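Local coordinates for protein putative dehydratase (Salmonella enterica subsp. enterica serovar Enteritidis, PDB 3TW9) that dehydrates D-gluconate to 2-dehydro-3-deoxy-D-gluconate with low activity in vitro, using one magnesium ion per subunit, as a member of the mandelate racemase/muconate lactonizing enzyme family, at residues Glu94-Ser99 and Ser117-Ala122; Thr331-Leu336 and Met364-Ser369. All blocks are in the same frame, centred on the assembly; numbering follows the deposited sequence.

Contact 1: residues Glu94-Ser99 and Ser117-Ala122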
ATOM      1  N   GLU C  94       4.499  11.518  -4.965  1.00 23.87           N
ATOM      2  CA  GLU C  94       3.818  10.552  -5.836  1.00 18.22           C
ATOM      3  C   GLU C  94       3.691  11.099  -7.258  1.00 19.54           C
ATOM      4  O   GLU C  94       3.939  10.388  -8.214  1.00 20.57           O
ATOM      5  CB  GLU C  94       2.434  10.246  -5.269  1.00 21.43           C
ATOM      6  CG  GLU C  94       1.730   9.100  -5.996  1.00 24.32           C
ATOM      7  CD  GLU C  94       2.414   7.745  -5.779  1.00 26.35           C
ATOM      8  OE1 GLU C  94       2.631   7.390  -4.608  1.00 30.91           O
ATOM      9  OE2 GLU C  94       2.713   7.041  -6.765  1.00 37.01           O
ATOM     10  N   ASP C  95       3.345  12.378  -7.383  1.00 23.24           N
ATOM     11  CA  ASP C  95       3.159  12.969  -8.720  1.00 24.19           C
ATOM     12  C   ASP C  95       4.472  12.996  -9.472  1.00 19.93           C
ATOM     13  O   ASP C  95       4.514  12.704 -10.672  1.00 21.93           O
ATOM     14  CB  ASP C  95       2.568  14.377  -8.652  1.00 21.30           C
ATOM     15  CG  ASP C  95       2.252  14.944 -10.040  1.00 28.49           C
ATOM     16  OD1 ASP C  95       1.242  14.509 -10.636  1.00 22.50           O
ATOM     17  OD2 ASP C  95       3.015  15.821 -10.524  1.00 25.50           O
ATOM     18  N   ILE C  96       5.546  13.349  -8.761  1.00 23.70           N
ATOM     19  CA  ILE C  96       6.885  13.290  -9.307  1.00 22.47           C
ATOM     20  C   ILE C  96       7.287  11.857  -9.684  1.00 23.44           C
ATOM     21  O   ILE C  96       7.885  11.645 -10.735  1.00 23.06           O
ATOM     22  CB  ILE C  96       7.912  13.918  -8.329  1.00 24.22           C
ATOM     23  CG1 ILE C  96       7.835  15.445  -8.441  1.00 21.58           C
ATOM     24  CG2 ILE C  96       9.323  13.418  -8.614  1.00 26.16           C
ATOM     25  CD1 ILE C  96       8.592  16.220  -7.345  1.00 20.98           C
ATOM     26  N   TRP C  97       6.945  10.891  -8.838  1.00 19.83           N
ATOM     27  CA  TRP C  97       7.272   9.479  -9.143  1.00 22.77           C
ATOM     28  C   TRP C  97       6.521   9.011 -10.391  1.00 22.11           C
ATOM     29  O   TRP C  97       7.134   8.451 -11.312  1.00 23.04           O
ATOM     30  CB  TRP C  97       6.993   8.524  -7.966  1.00 21.62           C
ATOM     31  CG  TRP C  97       7.748   7.238  -8.102  1.00 18.16           C
ATOM     32  CD1 TRP C  97       8.978   6.967  -7.640  1.00 17.49           C
ATOM     33  CD2 TRP C  97       7.311   6.057  -8.815  1.00 17.00           C
ATOM     34  NE1 TRP C  97       9.357   5.696  -7.997  1.00 22.28           N
ATOM     35  CE2 TRP C  97       8.343   5.108  -8.711  1.00 20.63           C
ATOM     36  CE3 TRP C  97       6.120   5.707  -9.487  1.00 20.80           C
ATOM     37  CZ2 TRP C  97       8.253   3.832  -9.278  1.00 22.22           C
ATOM     38  CZ3 TRP C  97       6.025   4.445 -10.051  1.00 21.87           C
ATOM     39  CH2 TRP C  97       7.084   3.513  -9.933  1.00 22.43           C
ATOM     40  N   GLN C  98       5.212   9.240 -10.399  1.00 26.78           N
ATOM     41  CA  GLN C  98       4.342   8.803 -11.489  1.00 23.52           C
ATOM     42  C   GLN C  98       4.700   9.457 -12.812  1.00 23.63           C
ATOM     43  O   GLN C  98       4.724   8.782 -13.840  1.00 24.07           O
ATOM     44  CB  GLN C  98       2.861   9.040 -11.167  1.00 21.41           C
ATOM     45  CG  GLN C  98       2.284   8.182 -10.004  1.00 21.91           C
ATOM     46  CD  GLN C  98       2.283   6.690 -10.300  1.00 32.42           C
ATOM     47  OE1 GLN C  98       2.114   6.268 -11.443  1.00 41.33           O
ATOM     48  NE2 GLN C  98       2.461   5.884  -9.261  1.00 28.85           N
ATOM     49  N   SER C  99       4.992  10.757 -12.788  1.00 21.42           N
ATOM     50  CA  SER C  99       5.428  11.451 -14.018  1.00 20.35           C
ATOM     51  C   SER C  99       6.870  11.130 -14.409  1.00 23.53           C
ATOM     52  O   SER C  99       7.196  11.000 -15.598  1.00 21.42           O
ATOM     53  CB  SER C  99       5.206  12.968 -13.916  1.00 25.89           C
ATOM     54  OG  SER C  99       5.898  13.543 -12.804  1.00 25.76           O
ATOM     55  N   SER C 117      14.867   6.309  -7.822  1.00 19.72           N
ATOM     56  CA  SER C 117      15.042   6.071  -6.383  1.00 22.43           C
ATOM     57  C   SER C 117      15.875   7.162  -5.725  1.00 22.81           C
ATOM     58  O   SER C 117      15.555   7.590  -4.629  1.00 18.92           O
ATOM     59  CB  SER C 117      15.741   4.765  -6.162  1.00 20.66           C
ATOM     60  OG  SER C 117      16.014   4.608  -4.778  1.00 19.74           O
ATOM     61  N   GLY C 118      16.942   7.605  -6.389  1.00 20.78           N
ATOM     62  CA  GLY C 118      17.748   8.691  -5.810  1.00 24.75           C
ATOM     63  C   GLY C 118      16.878   9.891  -5.492  1.00 18.57           C
ATOM     64  O   GLY C 118      16.934  10.451  -4.390  1.00 23.42           O
ATOM     65  N   VAL C 119      16.048  10.263  -6.448  1.00 16.74           N
ATOM     66  CA  VAL C 119      15.113  11.340  -6.313  1.00 20.07           C
ATOM     67  C   VAL C 119      14.020  11.051  -5.281  1.00 22.87           C
ATOM     68  O   VAL C 119      13.787  11.859  -4.391  1.00 24.12           O
ATOM     69  CB  VAL C 119      14.481  11.644  -7.709  1.00 23.89           C
ATOM     70  CG1 VAL C 119      13.328  12.613  -7.600  1.00 21.88           C
ATOM     71  CG2 VAL C 119      15.555  12.141  -8.695  1.00 25.42           C
ATOM     72  N   ASP C 120      13.360   9.889  -5.394  1.00 21.36           N
ATOM     73  CA  ASP C 120      12.240   9.554  -4.524  1.00 19.70           C
ATOM     74  C   ASP C 120      12.640   9.553  -3.047  1.00 18.91           C
ATOM     75  O   ASP C 120      11.948  10.148  -2.198  1.00 23.68           O
ATOM     76  CB  ASP C 120      11.659   8.189  -4.922  1.00 25.28           C
ATOM     77  CG  ASP C 120      10.447   7.820  -4.115  1.00 17.65           C
ATOM     78  OD1 ASP C 120       9.378   8.391  -4.369  1.00 21.48           O
ATOM     79  OD2 ASP C 120      10.595   6.981  -3.195  1.00 20.32           O
ATOM     80  N   MET C 121      13.743   8.882  -2.751  1.00 21.85           N
ATOM     81  CA  MET C 121      14.249   8.796  -1.376  1.00 21.12           C
ATOM     82  C   MET C 121      14.608  10.197  -0.847  1.00 22.87           C
ATOM     83  O   MET C 121      14.264  10.532   0.289  1.00 22.63           O
ATOM     84  CB  MET C 121      15.470   7.886  -1.281  1.00 20.48           C
ATOM     85  CG  MET C 121      15.231   6.418  -1.493  1.00 21.35           C
ATOM     86  SD  MET C 121      16.669   5.556  -0.900  1.00 23.80           S
ATOM     87  CE  MET C 121      16.297   3.909  -1.484  1.00 22.06           C
ATOM     88  N   ALA C 122      15.273  11.010  -1.675  1.00 22.11           N
ATOM     89  CA  ALA C 122      15.618  12.398  -1.281  1.00 22.77           C
ATOM     90  C   ALA C 122      14.379  13.195  -0.951  1.00 18.90           C
ATOM     91  O   ALA C 122      14.359  13.931   0.011  1.00 22.38           O
ATOM     92  CB  ALA C 122      16.407  13.090  -2.374  1.00 24.04           C
TER

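Contact 2: residues Thr331-Leu336 and Met364-Ser369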
ATOM      1  N   THR C 331       8.691   5.057  -2.398  1.00 17.74           N
ATOM      2  CA  THR C 331       7.323   5.073  -2.931  1.00 22.90           C
ATOM      3  C   THR C 331       6.913   3.678  -3.462  1.00 20.77           C
ATOM      4  O   THR C 331       5.955   3.092  -2.952  1.00 19.41           O
ATOM      5  CB  THR C 331       7.127   6.202  -3.954  1.00 23.04           C
ATOM      6  OG1 THR C 331       7.277   7.474  -3.293  1.00 21.80           O
ATOM      7  CG2 THR C 331       5.747   6.116  -4.653  1.00 19.75           C
ATOM      8  N   PRO C 332       7.663   3.111  -4.429  1.00 18.63           N
ATOM      9  CA  PRO C 332       7.239   1.768  -4.849  1.00 18.41           C
ATOM     10  C   PRO C 332       7.476   0.645  -3.849  1.00 18.29           C
ATOM     11  O   PRO C 332       6.669  -0.300  -3.798  1.00 20.48           O
ATOM     12  CB  PRO C 332       8.046   1.531  -6.130  1.00 17.89           C
ATOM     13  CG  PRO C 332       9.218   2.466  -6.000  1.00 19.77           C
ATOM     14  CD  PRO C 332       8.650   3.680  -5.367  1.00 18.28           C
ATOM     15  N   ALA C 333       8.547   0.724  -3.050  1.00 15.51           N
ATOM     16  CA  ALA C 333       8.844  -0.342  -2.086  1.00 17.94           C
ATOM     17  C   ALA C 333       7.760  -0.432  -1.011  1.00 17.25           C
ATOM     18  O   ALA C 333       7.394  -1.529  -0.595  1.00 18.02           O
ATOM     19  CB  ALA C 333      10.204  -0.144  -1.441  1.00 18.30           C
ATOM     20  N   ARG C 334       7.266   0.715  -0.570  1.00 19.51           N
ATOM     21  CA  ARG C 334       6.170   0.802   0.386  1.00 19.24           C
ATOM     22  C   ARG C 334       4.909   0.134  -0.173  1.00 24.59           C
ATOM     23  O   ARG C 334       4.230  -0.628   0.536  1.00 20.97           O
ATOM     24  CB  ARG C 334       5.887   2.276   0.724  1.00 27.76           C
ATOM     25  CG  ARG C 334       5.714   2.546   2.185  1.00 44.69           C
ATOM     26  CD  ARG C 334       4.332   2.221   2.653  1.00 45.35           C
ATOM     27  NE  ARG C 334       4.379   1.525   3.932  1.00 56.08           N
ATOM     28  CZ  ARG C 334       3.435   1.575   4.868  1.00 50.57           C
ATOM     29  NH1 ARG C 334       2.336   2.300   4.705  1.00 54.64           N
ATOM     30  NH2 ARG C 334       3.607   0.888   5.984  1.00 48.37           N
ATOM     31  N   LYS C 335       4.616   0.394  -1.441  1.00 17.07           N
ATOM     32  CA  LYS C 335       3.445  -0.205  -2.105  1.00 21.93           C
ATOM     33  C   LYS C 335       3.589  -1.709  -2.165  1.00 16.37           C
ATOM     34  O   LYS C 335       2.619  -2.434  -1.913  1.00 18.21           O
ATOM     35  CB  LYS C 335       3.220   0.380  -3.499  1.00 21.10           C
ATOM     36  CG  LYS C 335       2.790   1.817  -3.442  1.00 24.14           C
ATOM     37  CD  LYS C 335       2.506   2.334  -4.824  1.00 21.65           C
ATOM     38  CE  LYS C 335       2.283   3.838  -4.749  1.00 24.12           C
ATOM     39  NZ  LYS C 335       2.439   4.433  -6.109  1.00 25.92           N
ATOM     40  N   LEU C 336       4.819  -2.164  -2.439  1.00 17.64           N
ATOM     41  CA  LEU C 336       5.103  -3.581  -2.546  1.00 17.00           C
ATOM     42  C   LEU C 336       5.002  -4.249  -1.160  1.00 20.43           C
ATOM     43  O   LEU C 336       4.468  -5.343  -1.035  1.00 17.63           O
ATOM     44  CB  LEU C 336       6.497  -3.760  -3.149  1.00 18.51           C
ATOM     45  CG  LEU C 336       7.148  -5.148  -3.173  1.00 21.12           C
ATOM     46  CD1 LEU C 336       6.217  -6.194  -3.790  1.00 18.28           C
ATOM     47  CD2 LEU C 336       8.417  -5.020  -3.989  1.00 17.97           C
ATOM     48  N   MET C 364      15.519   0.410   6.445  1.00 25.01           N
ATOM     49  CA  MET C 364      15.161   0.275   7.850  1.00 23.03           C
ATOM     50  C   MET C 364      13.956   1.114   8.250  1.00 19.16           C
ATOM     51  O   MET C 364      13.181   0.700   9.094  1.00 20.73           O
ATOM     52  CB  MET C 364      16.392   0.532   8.734  1.00 21.82           C
ATOM     53  CG  MET C 364      17.411  -0.599   8.618  1.00 18.57           C
ATOM     54  SD  MET C 364      18.889  -0.234   9.592  1.00 23.80           S
ATOM     55  CE  MET C 364      19.839  -1.733   9.300  1.00 22.42           C
ATOM     56  N   HIS C 365      13.781   2.283   7.634  1.00 18.02           N
ATOM     57  CA  HIS C 365      12.536   3.058   7.804  1.00 19.25           C
ATOM     58  C   HIS C 365      11.304   2.326   7.278  1.00 22.79           C
ATOM     59  O   HIS C 365      10.237   2.365   7.891  1.00 22.27           O
ATOM     60  CB  HIS C 365      12.631   4.445   7.160  1.00 23.05           C
ATOM     61  CG  HIS C 365      13.456   5.409   7.953  1.00 23.73           C
ATOM     62  ND1 HIS C 365      12.906   6.305   8.838  1.00 18.75           N
ATOM     63  CD2 HIS C 365      14.797   5.592   8.025  1.00 31.43           C
ATOM     64  CE1 HIS C 365      13.865   7.007   9.414  1.00 22.89           C
ATOM     65  NE2 HIS C 365      15.023   6.588   8.944  1.00 27.79           N
ATOM     66  N   LEU C 366      11.461   1.669   6.134  1.00 17.53           N
ATOM     67  CA  LEU C 366      10.423   0.738   5.678  1.00 20.93           C
ATOM     68  C   LEU C 366      10.221  -0.377   6.713  1.00 18.92           C
ATOM     69  O   LEU C 366       9.087  -0.645   7.115  1.00 20.96           O
ATOM     70  CB  LEU C 366      10.810   0.168   4.318  1.00 17.61           C
ATOM     71  CG  LEU C 366      10.756   1.171   3.154  1.00 18.83           C
ATOM     72  CD1 LEU C 366      11.533   0.621   1.998  1.00 17.35           C
ATOM     73  CD2 LEU C 366       9.324   1.494   2.715  1.00 21.45           C
ATOM     74  N   ASP C 367      11.312  -0.999   7.156  1.00 20.86           N
ATOM     75  CA  ASP C 367      11.261  -2.136   8.080  1.00 13.93           C
ATOM     76  C   ASP C 367      10.483  -1.769   9.356  1.00 20.65           C
ATOM     77  O   ASP C 367       9.665  -2.543   9.826  1.00 21.84           O
ATOM     78  CB  ASP C 367      12.675  -2.506   8.528  1.00 23.11           C
ATOM     79  CG  ASP C 367      13.468  -3.197   7.468  1.00 17.88           C
ATOM     80  OD1 ASP C 367      12.875  -3.815   6.532  1.00 21.41           O
ATOM     81  OD2 ASP C 367      14.707  -3.157   7.578  1.00 20.94           O
ATOM     82  N   LEU C 368      10.773  -0.596   9.922  1.00 20.57           N
ATOM     83  CA  LEU C 368      10.161  -0.185  11.195  1.00 20.49           C
ATOM     84  C   LEU C 368       8.671   0.098  11.062  1.00 25.10           C
ATOM     85  O   LEU C 368       7.911  -0.058  12.033  1.00 22.41           O
ATOM     86  CB  LEU C 368      10.907   1.036  11.780  1.00 20.57           C
ATOM     87  CG  LEU C 368      11.172   1.193  13.275  1.00 40.38           C
ATOM     88  CD1 LEU C 368      11.740  -0.067  13.956  1.00 34.91           C
ATOM     89  CD2 LEU C 368      12.101   2.383  13.493  1.00 37.17           C
ATOM     90  N   SER C 369       8.231   0.471   9.855  1.00 23.01           N
ATOM     91  CA  SER C 369       6.844   0.843   9.637  1.00 24.04           C
ATOM     92  C   SER C 369       5.966  -0.231   8.968  1.00 22.38           C
ATOM     93  O   SER C 369       4.806   0.038   8.690  1.00 24.89           O
ATOM     94  CB  SER C 369       6.750   2.150   8.834  1.00 21.46           C
ATOM     95  OG  SER C 369       7.450   2.014   7.615  1.00 22.19           O
TER
HETATM   96  O   HOH W   1       6.854   0.538   5.403  1.00 33.54           O
HETATM   97  O   HOH W   2       1.943   0.340   7.795  1.00 35.72           O

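Contact 1: residues Glu94-Ser99 and Ser117-Ala122
I96 and W97 on helix 93-101 meet V119 and D120 on helix 110-131, joining two helices of the N-terminal capping domain of the enolase superfamily. Backbones come closest at W97 and D120, whose CA atoms are 6.8 Å apart. E94, one turn before Q98, sends its CB away from the partner helix. Its OE2 takes a nearly straight bond from Q98 NE2 (2.8 Å, N-H...O 175°), lying in the plane of the Q98 amide, and also a salt bridge from K335. A charged and a neutral donor share this one carboxylate oxygen, which should limit the rotation of the group and probably favours its ionised form. I96 supplies the apolar half of the contact: its CG2 branch sits 4.2 Å from V119 CG1, and both side chains also touch L85 of helix 70-85, so three helices meet in one apolar cluster. W97 follows with CG anti to the backbone N (chi1 -160°), a torsion that carries the indole toward the second helix. The pyrrole carbon CD1 leads, 3.6 Å from D120 OD1, and the carboxylate stands 78° from the ring plane. Neither polar group is paired with the other: W97 NE1 bonds to the carbonyl of G328, and D120 OD1 to the hydroxyl of T331. Farther along, S99 OG bends back to D95 O (2.7 Å). Across the interface, then, the chemistry is modest, an aliphatic touch beside an indole carbon near a carboxylate oxygen, while W97 NE1 and D120 OD1 spend their hydrogen bonds on the barrel domain.

Contact 2: residues Thr331-Leu336 and Met364-Ser369
L366 packs between two neighbouring outer helices of the (beta/alpha)7beta barrel of the enolase superfamily, meeting A333 and R334. Helix 330-342 leads into strand 346-347 and helix 357-369 follows it, and the two short segments run in roughly the same direction, 29° apart, with their axes 10.8 Å from each other. H365 turns from this interface: its imidazole lies against the ring of Y136 and its two ring nitrogens are bonded to backbone atoms of Y136 and L408. L366 spreads its two methyls over adjacent residues of the partner helix. CG is anti to the carbonyl carbon (chi1 -70°), and from there CD1 reaches A333 CB at 3.8 Å while CD2 rests on R334 CG, also at 3.8 Å. Beyond that foothold the arginine chain bends at chi2 (-82°) and again at chi3, taking its guanidinium toward S369. There two waters link the two residues, and R334 NH2 lies 3.1 Å from S369 O. Water 2 lies at the edge of the guanidinium, in its plane, accepting from R334 NH2; it is placed to donate to S369 O, although other acceptors compete for its protons. The second bridge uses the other kind of nitrogen: water 1 accepts from R334 NE at 3.0 Å and donates to S369 OG at 2.7 Å.

From the N terminus, contact 1 closes first, joining consecutive helices of the capping domain across 17 intervening residues. Contact 2 closes later, over the 27 residues that contain strand 346-347 of the barrel. The loops therefore lie in series, neither nested nor crossed, yet their centres are only about 14 Å apart. Segment 331-336 is common ground: one side of it packs on segment 364-369, while T331, P332 and K335 turn to contact 1. There P332 CD abuts W97 NE1 at 3.4 Å, and E94 OE1 lies 3.4 Å from T331 CG2. K335 also pairs with E341 of the second subunit, so this domain junction continues into the subunit interface.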